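Local atomic coordinates of short-chain type dehydrogenase/reductase (Mycobacterium ulcerans, PDB entry 3SVT), a protein that probably catalyses an NAD-dependent oxidation or reduction and may take part in the breakdown of aromatic hydrocarbons. Residues I197-V202 and G225-V230; L7-R12 and V32-S37; T157-G162 and G261-A266; L122-T127 and K168-H173. All coordinates share one frame; numbering follows the deposited sequence.

All four contacts belong to a single Rossmann-type fold, a parallel sheet flanked by helices. Contact 2 comes first along the chain, joining the loop before strand 13-17 to the end of helix 22-33. Contact 4 pairs helices 113-140 and 163-182 on one side of the sheet; contact 1 lies on the opposite side of the chain's centre, at the end of strand 187-198, centres about 21 Å apart. Contact 3 joins the loop before helix 163-182 to the C-terminal region, so its segments alternate with those of contact 4. Contacts 2 and 3 mark distant parts of the subunit, about 39 Å between centres. Contacts 3 and 4 both touch the third subunit, tying fold to tetramer.

Contact 1: I197-V202 and G225-V230; sequences IRTDLV and GEVEDV
Ile197 and Gly225 sit opposite each other in a short, weakly bonded parallel pairing between the end of strand 187-198, part of the Rossmann-type sheet, and strand 225-226, which leads straight into helix 227-238. Arg198 N donates to Gly225 O at 2.9 Å. Ile197 sends its two branches to different places. CG2, anti to its own backbone N, presses on the start of the helix, 3.4 Å from Glu226 C. On the other branch Ile197 CG1 meets Val230 CG2 at 4.0 Å, and Ile197 CD1 lies 3.7 Å from Gly225 CA. The Thr199 and Val227 side chains cross at about a right angle, their CG2 methyls 3.8 Å apart. The other sheet face carries Arg198 and Glu226, which run side by side in the same direction; their ion pair is long, 3.9 Å from Arg198 NE to Glu226 OE2, with the guanidinium and carboxylate planes 57° apart. Arg198 NH1 finds its stronger partner in Gln224. Asp229, which also pairs with Arg223, accepts the backbone N of the N-cap residue Glu226. A water between the segments donates to Arg198 O and Glu226 OE1 and accepts from Val227 N at 3.0 Å.

Contact 2: L7-R12 and V32-S37; sequences LSFQDR and VAAGAS
Gly35, in the Schellman motif that ends helix 22-33, backs onto Gln10 in the loop ahead of the first strand. Its phi of 97°, easily taken by glycine, swings the chain out of the helix and brings its carbonyl round to the loop. There Gln10 CA points a hydrogen almost straight at Gly35 O, 3.6 Å from carbon to oxygen. The Gln10 side chain starts out away from the helix end, yet its CG lies 3.7 Å from Ala34 O, and beyond it the extended chain touches Asn61. Phe9 packs its CB and ring against the alanines flanking Gly35. Ala34 CB approaches the ring obliquely, 3.7 Å from Phe9 CD2, and the ring then heads off among Leu31, Tyr14 and Ser239. Phe9 CB also meets Ala36 CB at 4.1 Å. These pieces close the first beta-alpha-beta crossover of the Rossmann fold, in which helix 22-33 links the parallel strands 13-17 and 37-42. The type II turn from Phe9 to Arg12 delivers the chain to the sheet, and Phe9 O, which accepts from Arg12 N inside the turn, also faces Ala36 CA at 3.5 Å. Strand pairing starts next: Ser37 N donates to Arg12 O at 2.9 Å, and a further backbone bond joins Ser37 to Tyr14. Arg12 takes part here through its backbone, while its long, extended side chain turns away and its NH2 forms a salt bridge with Asp240.

Contact 3: T157-G162 and G261-A266; sequences THRWFG and GPDFSA
Pro262 CD sits over one face of the His158 imidazole, 3.4 Å from the ring centroid and 15° off its normal, a clear CH-pi contact. Further along, Phe161 drives its CZ edge into the face of Phe264, a T-shaped pair with planes at 84° and centroids 4.9 Å apart. Trp160 offers its edge to Asp263, with Trp160 CZ3 3.6 Å from Asp263 OD1. That carboxylate reaches forward, its CG anti to the backbone N (chi1 177°), and OD1 accepts Ser265 N at 3.0 Å, an Asx turn leading into helix 265-272. Waters fill in between the backbones: one accepts from Arg159 N and NE and donates to Pro262 O, and another donates to both Arg159 O and Pro262 O while accepting Phe264 N. In the next shell Asn156 O fixes His158 ND1, Leu277 O holds Trp160 NE1, and Asp180 of the third subunit binds Thr157 OG1. The type II turn from His158 to Phe161 presents these rings from the loop between helices 152-155 and 163-182, while Tyr215 and Leu211 of helix 209-218 touch Phe264, so the start of helix 265-272 is packed between that loop and helix 209-218.

Contact 4: L122-T127 and K168-H173; sequences LNVNGT and KSAVDH
The Asn123 amide, beside Lys168, is gripped at both ends, OD1 by Gly101 N and ND2 by Thr167 OG1, which should fix its rotation. The residues belong to helices 113-140 and 163-182, which pack side by side on one side of the Rossmann-type sheet, their short segments running 25° from parallel with axes approaching to 8.8 Å. Val171 does most of the packing: its CG2, anti to the carbonyl carbon, reaches between Asn123 O, at 3.4 Å, and Thr127 OG1, at 3.6 Å. Thr127 OG1 is also hydrogen-bonded to His97, and Asn123 O takes a weak bond from Thr127 N. Lys168, consistent with the lysine of the family's YxxxK motif, crosses beside the Asn123 amide at about a right angle in the conformer given, but it was deposited in two conformers, so their proximity is uncertain. As in other tetrameric members of the family, the helix pair faces another subunit: Asn125 OD1 bonds to Trp116 of the third subunit, and Ala170 packs on Val166 of that same chain. Within the chain, Ala170 CB also touches Val124 CG2 at 4.2 Å.

Contact 1: I197-V202 and G225-V230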
loop_
_atom_site.group_PDB
_atom_site.type_symbol
_atom_site.label_atom_id
_atom_site.label_comp_id
_atom_site.label_asym_id
_atom_site.label_seq_id
_atom_site.Cartn_x
_atom_site.Cartn_y
_atom_site.Cartn_z
ATOM N N ILE B 197 12.713 3.916 18.442
ATOM C CA ILE B 197 12.953 5.165 19.107
ATOM C C ILE B 197 13.557 4.883 20.468
ATOM O O ILE B 197 13.084 4.009 21.195
ATOM C CB ILE B 197 11.652 5.978 19.281
ATOM C CG1 ILE B 197 10.892 6.114 17.957
ATOM C CG2 ILE B 197 11.959 7.360 19.798
ATOM C CD1 ILE B 197 11.763 6.592 16.794
ATOM N N ARG B 198 14.603 5.621 20.819
ATOM C CA ARG B 198 15.254 5.443 22.129
ATOM C C ARG B 198 14.380 6.026 23.238
ATOM O O ARG B 198 14.241 7.236 23.343
ATOM C CB ARG B 198 16.636 6.093 22.140
ATOM C CG ARG B 198 17.676 5.325 21.324
ATOM C CD ARG B 198 18.979 6.119 21.187
ATOM N NE ARG B 198 19.679 6.204 22.463
ATOM C CZ ARG B 198 20.369 5.207 23.018
ATOM N NH1 ARG B 198 20.472 4.019 22.409
ATOM N NH2 ARG B 198 20.959 5.393 24.201
ATOM N N THR B 199 13.734 5.143 24.003
ATOM C CA THR B 199 13.085 5.507 25.257
ATOM C C THR B 199 13.565 4.530 26.336
ATOM O O THR B 199 14.134 3.470 26.022
ATOM C CB THR B 199 11.565 5.426 25.157
ATOM O OG1 THR B 199 11.173 4.056 24.988
ATOM C CG2 THR B 199 11.039 6.270 23.979
ATOM N N ASP B 200 13.333 4.884 27.601
ATOM C CA ASP B 200 13.686 4.006 28.730
ATOM C C ASP B 200 12.902 2.694 28.645
ATOM O O ASP B 200 13.406 1.631 29.005
ATOM C CB ASP B 200 13.403 4.691 30.073
ATOM C CG ASP B 200 14.175 5.985 30.251
ATOM O OD1 ASP B 200 15.283 6.123 29.684
ATOM O OD2 ASP B 200 13.667 6.871 30.970
ATOM N N LEU B 201 11.676 2.781 28.142
ATOM C CA LEU B 201 10.851 1.610 27.892
ATOM C C LEU B 201 11.610 0.516 27.114
ATOM O O LEU B 201 11.550 -0.656 27.485
ATOM C CB LEU B 201 9.578 2.022 27.138
ATOM N N VAL B 202 12.348 0.892 26.062
ATOM C CA VAL B 202 12.983 -0.104 25.177
ATOM C C VAL B 202 14.526 -0.177 25.227
ATOM O O VAL B 202 15.160 -0.658 24.280
ATOM C CB VAL B 202 12.508 0.078 23.712
ATOM C CG1 VAL B 202 11.013 -0.173 23.620
ATOM C CG2 VAL B 202 12.878 1.459 23.176
ATOM N N GLY B 225 16.295 6.161 16.366
ATOM C CA GLY B 225 15.389 7.313 16.500
ATOM C C GLY B 225 15.456 7.909 17.889
ATOM O O GLY B 225 15.962 7.281 18.824
ATOM N N GLU B 226 14.961 9.134 17.994
ATOM C CA GLU B 226 14.893 9.876 19.242
ATOM C C GLU B 226 13.486 10.392 19.387
ATOM O O GLU B 226 12.793 10.630 18.389
ATOM C CB GLU B 226 15.896 11.043 19.218
ATOM C CG GLU B 226 17.379 10.620 19.046
ATOM C CD GLU B 226 17.948 9.886 20.263
ATOM O OE1 GLU B 226 17.340 9.902 21.361
ATOM O OE2 GLU B 226 19.024 9.291 20.121
ATOM N N VAL B 227 13.052 10.560 20.623
ATOM C CA VAL B 227 11.717 11.105 20.899
ATOM C C VAL B 227 11.462 12.436 20.144
ATOM O O VAL B 227 10.371 12.661 19.620
ATOM C CB VAL B 227 11.480 11.294 22.409
ATOM C CG1 VAL B 227 10.259 12.163 22.642
ATOM C CG2 VAL B 227 11.323 9.926 23.118
ATOM N N GLU B 228 12.474 13.277 20.023
ATOM C CA GLU B 228 12.328 14.551 19.319
ATOM C C GLU B 228 11.957 14.356 17.856
ATOM O O GLU B 228 11.228 15.168 17.299
ATOM C CB GLU B 228 13.612 15.371 19.426
ATOM C CG GLU B 228 14.058 15.628 20.863
ATOM C CD GLU B 228 14.603 14.377 21.581
ATOM O OE1 GLU B 228 15.440 13.638 21.034
ATOM O OE2 GLU B 228 14.178 14.100 22.703
ATOM N N ASP B 229 12.431 13.278 17.230
ATOM C CA ASP B 229 12.095 13.002 15.842
ATOM C C ASP B 229 10.558 12.852 15.697
ATOM O O ASP B 229 9.959 13.366 14.743
ATOM C CB ASP B 229 12.756 11.737 15.314
ATOM C CG ASP B 229 14.279 11.768 15.355
ATOM O OD1 ASP B 229 14.885 12.839 15.086
ATOM O OD2 ASP B 229 14.881 10.675 15.607
ATOM N N VAL B 230 9.936 12.115 16.624
ATOM C CA VAL B 230 8.490 11.895 16.546
ATOM C C VAL B 230 7.738 13.188 16.945
ATOM O O VAL B 230 6.750 13.533 16.321
ATOM C CB VAL B 230 8.040 10.730 17.433
ATOM C CG1 VAL B 230 6.517 10.506 17.275
ATOM C CG2 VAL B 230 8.861 9.429 17.100
HETATM O O HOH W 1 15.017 9.540 22.615
#

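Contact 2: L7-R12 and V32-S37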
loop_
_atom_site.group_PDB
_atom_site.type_symbol
_atom_site.label_atom_id
_atom_site.label_comp_id
_atom_site.label_asym_id
_atom_site.label_seq_id
_atom_site.Cartn_x
_atom_site.Cartn_y
_atom_site.Cartn_z
ATOM N N LEU B 7 2.402 27.512 11.801
ATOM C CA LEU B 7 3.776 27.483 12.419
ATOM C C LEU B 7 3.801 27.790 13.940
ATOM O O LEU B 7 4.670 27.292 14.661
ATOM C CB LEU B 7 4.708 28.433 11.645
ATOM C CG LEU B 7 6.177 28.560 12.072
ATOM C CD1 LEU B 7 6.769 27.200 12.410
ATOM C CD2 LEU B 7 7.004 29.266 10.983
ATOM N N SER B 8 2.852 28.600 14.423
ATOM C CA SER B 8 2.765 28.948 15.850
ATOM C C SER B 8 1.793 28.050 16.613
ATOM O O SER B 8 0.876 27.455 16.033
ATOM C CB SER B 8 2.337 30.403 16.031
ATOM O OG SER B 8 1.013 30.586 15.565
ATOM N N PHE B 9 2.019 27.953 17.921
ATOM C CA PHE B 9 1.154 27.186 18.813
ATOM C C PHE B 9 0.668 28.014 19.992
ATOM O O PHE B 9 0.014 27.483 20.898
ATOM C CB PHE B 9 1.896 25.960 19.340
ATOM C CG PHE B 9 2.348 25.030 18.264
ATOM C CD1 PHE B 9 1.520 24.023 17.809
ATOM C CD2 PHE B 9 3.599 25.177 17.690
ATOM C CE1 PHE B 9 1.933 23.172 16.802
ATOM C CE2 PHE B 9 4.020 24.325 16.684
ATOM C CZ PHE B 9 3.184 23.321 16.240
ATOM N N GLN B 10 0.973 29.307 19.977
ATOM C CA GLN B 10 0.659 30.170 21.107
ATOM C C GLN B 10 -0.842 30.323 21.252
ATOM O O GLN B 10 -1.540 30.567 20.274
ATOM C CB GLN B 10 1.324 31.547 20.957
ATOM C CG GLN B 10 2.765 31.555 21.428
ATOM C CD GLN B 10 3.339 32.934 21.568
ATOM O OE1 GLN B 10 2.759 33.922 21.105
ATOM N NE2 GLN B 10 4.498 33.018 22.209
ATOM N N ASP B 11 -1.324 30.162 22.483
ATOM C CA ASP B 11 -2.756 30.298 22.809
ATOM C C ASP B 11 -3.623 29.208 22.181
ATOM O O ASP B 11 -4.824 29.389 21.977
ATOM C CB ASP B 11 -3.300 31.682 22.405
ATOM C CG ASP B 11 -2.684 32.812 23.187
ATOM O OD1 ASP B 11 -2.129 32.574 24.282
ATOM O OD2 ASP B 11 -2.767 33.954 22.698
ATOM N N ARG B 12 -3.017 28.071 21.875
ATOM C CA ARG B 12 -3.774 26.905 21.430
ATOM C C ARG B 12 -3.678 25.853 22.511
ATOM O O ARG B 12 -2.677 25.806 23.226
ATOM C CB ARG B 12 -3.231 26.361 20.095
ATOM C CG ARG B 12 -3.385 27.363 18.948
ATOM C CD ARG B 12 -2.968 26.760 17.599
ATOM N NE ARG B 12 -2.977 27.775 16.540
ATOM C CZ ARG B 12 -3.017 27.519 15.228
ATOM N NH1 ARG B 12 -3.045 26.259 14.766
ATOM N NH2 ARG B 12 -3.020 28.530 14.365
ATOM N N VAL B 32 4.413 22.800 24.956
ATOM C CA VAL B 32 4.483 23.782 26.043
ATOM C C VAL B 32 5.594 24.789 25.748
ATOM O O VAL B 32 5.385 26.010 25.896
ATOM C CB VAL B 32 4.685 23.141 27.435
ATOM C CG1 VAL B 32 4.886 24.223 28.483
ATOM C CG2 VAL B 32 3.473 22.262 27.805
ATOM N N ALA B 33 6.742 24.284 25.284
ATOM C CA ALA B 33 7.872 25.154 25.007
ATOM C C ALA B 33 7.534 26.114 23.876
ATOM O O ALA B 33 8.036 27.217 23.849
ATOM C CB ALA B 33 9.152 24.347 24.693
ATOM N N ALA B 34 6.648 25.710 22.968
ATOM C CA ALA B 34 6.231 26.592 21.876
ATOM C C ALA B 34 5.121 27.569 22.280
ATOM O O ALA B 34 4.655 28.338 21.437
ATOM C CB ALA B 34 5.802 25.762 20.648
ATOM N N GLY B 35 4.701 27.552 23.552
ATOM C CA GLY B 35 3.673 28.476 24.040
ATOM C C GLY B 35 2.248 27.926 24.085
ATOM O O GLY B 35 1.290 28.689 24.300
ATOM N N ALA B 36 2.106 26.618 23.900
ATOM C CA ALA B 36 0.795 25.960 23.964
ATOM C C ALA B 36 0.372 25.598 25.397
ATOM O O ALA B 36 1.212 25.453 26.304
ATOM C CB ALA B 36 0.777 24.691 23.099
ATOM N N SER B 37 -0.950 25.447 25.563
ATOM C CA SER B 37 -1.542 24.782 26.724
ATOM C C SER B 37 -1.753 23.303 26.426
ATOM O O SER B 37 -2.381 22.928 25.431
ATOM C CB SER B 37 -2.876 25.430 27.091
ATOM O OG SER B 37 -2.649 26.723 27.610
#

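Contact 3: T157-G162 and G261-A266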
loop_
_atom_site.group_PDB
_atom_site.type_symbol
_atom_site.label_atom_id
_atom_site.label_comp_id
_atom_site.label_asym_id
_atom_site.label_seq_id
_atom_site.Cartn_x
_atom_site.Cartn_y
_atom_site.Cartn_z
ATOM N N THR B 157 5.529 -6.540 9.065
ATOM C CA THR B 157 5.326 -7.660 10.011
ATOM C C THR B 157 6.536 -7.880 10.953
ATOM O O THR B 157 7.697 -7.977 10.501
ATOM C CB THR B 157 5.055 -8.995 9.277
ATOM O OG1 THR B 157 6.093 -9.238 8.306
ATOM C CG2 THR B 157 3.635 -8.969 8.598
ATOM N N HIS B 158 6.231 -7.920 12.254
ATOM C CA HIS B 158 7.186 -8.189 13.300
ATOM C C HIS B 158 6.841 -9.592 13.813
ATOM O O HIS B 158 5.924 -9.750 14.630
ATOM C CB HIS B 158 7.059 -7.173 14.457
ATOM C CG HIS B 158 7.622 -5.815 14.160
ATOM N ND1 HIS B 158 7.526 -5.222 12.917
ATOM C CD2 HIS B 158 8.270 -4.927 14.956
ATOM C CE1 HIS B 158 8.101 -4.030 12.962
ATOM N NE2 HIS B 158 8.559 -3.825 14.186
ATOM N N ARG B 159 7.552 -10.601 13.308
ATOM C CA ARG B 159 7.355 -11.953 13.790
ATOM C C ARG B 159 7.376 -11.948 15.329
ATOM O O ARG B 159 8.282 -11.372 15.949
ATOM C CB ARG B 159 8.451 -12.898 13.238
ATOM C CG ARG B 159 8.221 -13.395 11.809
ATOM C CD ARG B 159 9.504 -14.041 11.211
ATOM N NE ARG B 159 10.374 -12.966 10.712
ATOM C CZ ARG B 159 11.588 -13.117 10.185
ATOM N NH1 ARG B 159 12.146 -14.310 10.113
ATOM N NH2 ARG B 159 12.257 -12.041 9.747
ATOM N N TRP B 160 6.350 -12.568 15.905
ATOM C CA TRP B 160 6.223 -12.883 17.335
ATOM C C TRP B 160 5.759 -11.701 18.186
ATOM O O TRP B 160 5.813 -11.757 19.416
ATOM C CB TRP B 160 7.489 -13.524 17.890
ATOM C CG TRP B 160 7.995 -14.630 17.001
ATOM C CD1 TRP B 160 7.389 -15.820 16.754
ATOM C CD2 TRP B 160 9.197 -14.623 16.234
ATOM N NE1 TRP B 160 8.137 -16.567 15.874
ATOM C CE2 TRP B 160 9.267 -15.861 15.558
ATOM C CE3 TRP B 160 10.239 -13.703 16.070
ATOM C CZ2 TRP B 160 10.316 -16.181 14.698
ATOM C CZ3 TRP B 160 11.298 -14.042 15.238
ATOM C CH2 TRP B 160 11.322 -15.268 14.556
ATOM N N PHE B 161 5.288 -10.639 17.528
ATOM C CA PHE B 161 4.811 -9.458 18.245
ATOM C C PHE B 161 3.319 -9.522 18.434
ATOM O O PHE B 161 2.761 -8.619 19.043
ATOM C CB PHE B 161 5.223 -8.152 17.543
ATOM C CG PHE B 161 6.616 -7.688 17.897
ATOM C CD1 PHE B 161 7.719 -8.520 17.697
ATOM C CD2 PHE B 161 6.823 -6.433 18.447
ATOM C CE1 PHE B 161 9.002 -8.097 18.029
ATOM C CE2 PHE B 161 8.110 -5.992 18.772
ATOM C CZ PHE B 161 9.192 -6.817 18.559
ATOM N N GLY B 162 2.683 -10.577 17.898
ATOM C CA GLY B 162 1.279 -10.862 18.149
ATOM C C GLY B 162 0.397 -9.647 17.905
ATOM O O GLY B 162 0.331 -9.128 16.791
ATOM N N GLY B 261 10.765 -5.739 9.131
ATOM C CA GLY B 261 10.705 -5.673 10.560
ATOM C C GLY B 261 11.867 -6.456 11.160
ATOM O O GLY B 261 12.501 -7.249 10.475
ATOM N N PRO B 262 12.126 -6.260 12.463
ATOM C CA PRO B 262 13.194 -6.953 13.146
ATOM C C PRO B 262 12.932 -8.447 13.343
ATOM O O PRO B 262 11.775 -8.911 13.385
ATOM C CB PRO B 262 13.254 -6.238 14.500
ATOM C CG PRO B 262 11.838 -5.885 14.755
ATOM C CD PRO B 262 11.334 -5.430 13.387
ATOM N N ASP B 263 14.031 -9.177 13.454
ATOM C CA ASP B 263 14.040 -10.613 13.723
ATOM C C ASP B 263 14.530 -10.783 15.157
ATOM O O ASP B 263 15.712 -10.568 15.436
ATOM C CB ASP B 263 14.992 -11.276 12.726
ATOM C CG ASP B 263 15.154 -12.768 12.945
ATOM O OD1 ASP B 263 14.562 -13.362 13.887
ATOM O OD2 ASP B 263 15.908 -13.337 12.148
ATOM N N PHE B 264 13.624 -11.164 16.065
ATOM C CA PHE B 264 13.946 -11.292 17.498
ATOM C C PHE B 264 14.389 -12.719 17.847
ATOM O O PHE B 264 14.403 -13.091 19.025
ATOM C CB PHE B 264 12.765 -10.875 18.380
ATOM C CG PHE B 264 12.722 -9.386 18.723
ATOM C CD1 PHE B 264 12.688 -8.415 17.720
ATOM C CD2 PHE B 264 12.676 -8.974 20.056
ATOM C CE1 PHE B 264 12.662 -7.052 18.042
ATOM C CE2 PHE B 264 12.626 -7.606 20.412
ATOM C CZ PHE B 264 12.612 -6.634 19.399
ATOM N N SER B 265 14.748 -13.507 16.830
ATOM C CA SER B 265 15.186 -14.901 17.010
ATOM C C SER B 265 16.142 -15.068 18.162
ATOM O O SER B 265 15.920 -15.889 19.040
ATOM C CB SER B 265 15.912 -15.407 15.766
ATOM O OG SER B 265 15.006 -15.599 14.732
ATOM N N ALA B 266 17.211 -14.276 18.136
ATOM C CA ALA B 266 18.312 -14.392 19.090
ATOM C C ALA B 266 17.819 -14.324 20.547
ATOM O O ALA B 266 18.296 -15.049 21.401
ATOM C CB ALA B 266 19.351 -13.277 18.806
HETATM O O HOH W 2 9.897 -10.278 11.714
HETATM O O HOH W 3 8.963 -7.824 8.084
HETATM O O HOH W 4 10.725 -10.346 15.353
#

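Contact 4: L122-T127 and K168-H173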
loop_
_atom_site.group_PDB
_atom_site.type_symbol
_atom_site.label_atom_id
_atom_site.label_comp_id
_atom_site.label_asym_id
_atom_site.label_seq_id
_atom_site.Cartn_x
_atom_site.Cartn_y
_atom_site.Cartn_z
ATOM N N LEU B 122 -6.806 -1.782 24.797
ATOM C CA LEU B 122 -6.016 -0.569 24.952
ATOM C C LEU B 122 -5.838 0.212 23.657
ATOM O O LEU B 122 -6.115 1.432 23.596
ATOM C CB LEU B 122 -4.651 -0.920 25.523
ATOM C CG LEU B 122 -3.733 0.250 25.837
ATOM C CD1 LEU B 122 -4.477 1.373 26.649
ATOM C CD2 LEU B 122 -2.517 -0.297 26.594
ATOM N N ASN B 123 -5.402 -0.493 22.615
ATOM C CA ASN B 123 -5.061 0.138 21.355
ATOM C C ASN B 123 -6.282 0.457 20.506
ATOM O O ASN B 123 -6.430 1.587 20.039
ATOM C CB ASN B 123 -4.080 -0.739 20.571
ATOM C CG ASN B 123 -2.689 -0.806 21.204
ATOM O OD1 ASN B 123 -2.397 -0.171 22.222
ATOM N ND2 ASN B 123 -1.823 -1.598 20.599
ATOM N N VAL B 124 -7.159 -0.526 20.313
ATOM C CA VAL B 124 -8.305 -0.363 19.425
ATOM C C VAL B 124 -9.441 0.430 20.092
ATOM O O VAL B 124 -9.886 1.446 19.580
ATOM C CB VAL B 124 -8.824 -1.731 18.907
ATOM C CG1 VAL B 124 -9.906 -1.522 17.852
ATOM C CG2 VAL B 124 -7.668 -2.560 18.324
ATOM N N ASN B 125 -9.893 -0.028 21.248
ATOM C CA ASN B 125 -11.026 0.627 21.894
ATOM C C ASN B 125 -10.576 1.960 22.492
ATOM O O ASN B 125 -11.226 2.971 22.285
ATOM C CB ASN B 125 -11.680 -0.288 22.929
ATOM C CG ASN B 125 -12.127 -1.604 22.329
ATOM O OD1 ASN B 125 -12.431 -1.683 21.141
ATOM N ND2 ASN B 125 -12.119 -2.664 23.133
ATOM N N GLY B 126 -9.441 1.945 23.195
ATOM C CA GLY B 126 -8.841 3.153 23.774
ATOM C C GLY B 126 -8.715 4.299 22.790
ATOM O O GLY B 126 -9.163 5.401 23.068
ATOM N N THR B 127 -8.130 4.024 21.628
ATOM C CA THR B 127 -8.036 5.004 20.551
ATOM C C THR B 127 -9.391 5.512 20.091
ATOM O O THR B 127 -9.585 6.719 19.906
ATOM C CB THR B 127 -7.293 4.449 19.341
ATOM O OG1 THR B 127 -6.000 3.960 19.729
ATOM C CG2 THR B 127 -7.134 5.526 18.296
ATOM N N LYS B 168 -2.209 -1.934 15.860
ATOM C CA LYS B 168 -1.741 -0.656 15.320
ATOM C C LYS B 168 -2.213 -0.487 13.859
ATOM O O LYS B 168 -2.532 0.617 13.448
ATOM C CB LYS B 168 -0.222 -0.498 15.485
ATOM C CG LYS B 168 0.206 -0.134 16.929
ATOM C CD LYS B 168 -0.573 1.094 17.468
ATOM C CE LYS B 168 0.200 1.858 18.583
ATOM N NZ LYS B 168 0.723 0.975 19.667
ATOM N N SER B 169 -2.290 -1.573 13.092
ATOM C CA SER B 169 -2.939 -1.526 11.758
ATOM C C SER B 169 -4.399 -1.053 11.830
ATOM O O SER B 169 -4.837 -0.262 10.983
ATOM C CB SER B 169 -2.910 -2.876 11.057
ATOM O OG SER B 169 -1.589 -3.215 10.687
ATOM N N ALA B 170 -5.133 -1.522 12.843
ATOM C CA ALA B 170 -6.516 -1.080 13.037
ATOM C C ALA B 170 -6.579 0.399 13.281
ATOM O O ALA B 170 -7.474 1.094 12.776
ATOM C CB ALA B 170 -7.220 -1.809 14.218
ATOM N N VAL B 171 -5.665 0.862 14.117
ATOM C CA VAL B 171 -5.607 2.270 14.491
ATOM C C VAL B 171 -5.282 3.135 13.298
ATOM O O VAL B 171 -5.859 4.210 13.142
ATOM C CB VAL B 171 -4.574 2.493 15.594
ATOM C CG1 VAL B 171 -4.213 3.949 15.720
ATOM C CG2 VAL B 171 -5.123 1.940 16.900
ATOM N N ASP B 172 -4.384 2.661 12.443
ATOM C CA ASP B 172 -4.086 3.421 11.224
ATOM C C ASP B 172 -5.315 3.530 10.344
ATOM O O ASP B 172 -5.633 4.613 9.842
ATOM C CB ASP B 172 -2.862 2.855 10.500
ATOM C CG ASP B 172 -1.597 3.012 11.340
ATOM O OD1 ASP B 172 -1.479 4.032 12.019
ATOM O OD2 ASP B 172 -0.767 2.099 11.409
ATOM N N HIS B 173 -6.056 2.429 10.215
ATOM C CA HIS B 173 -7.266 2.488 9.435
ATOM C C HIS B 173 -8.280 3.461 10.051
ATOM O O HIS B 173 -8.947 4.201 9.324
ATOM C CB HIS B 173 -7.898 1.107 9.239
ATOM C CG HIS B 173 -9.052 1.124 8.293
ATOM N ND1 HIS B 173 -8.910 0.890 6.945
ATOM C CD2 HIS B 173 -10.361 1.398 8.490
ATOM C CE1 HIS B 173 -10.083 1.023 6.353
ATOM N NE2 HIS B 173 -10.979 1.341 7.266
#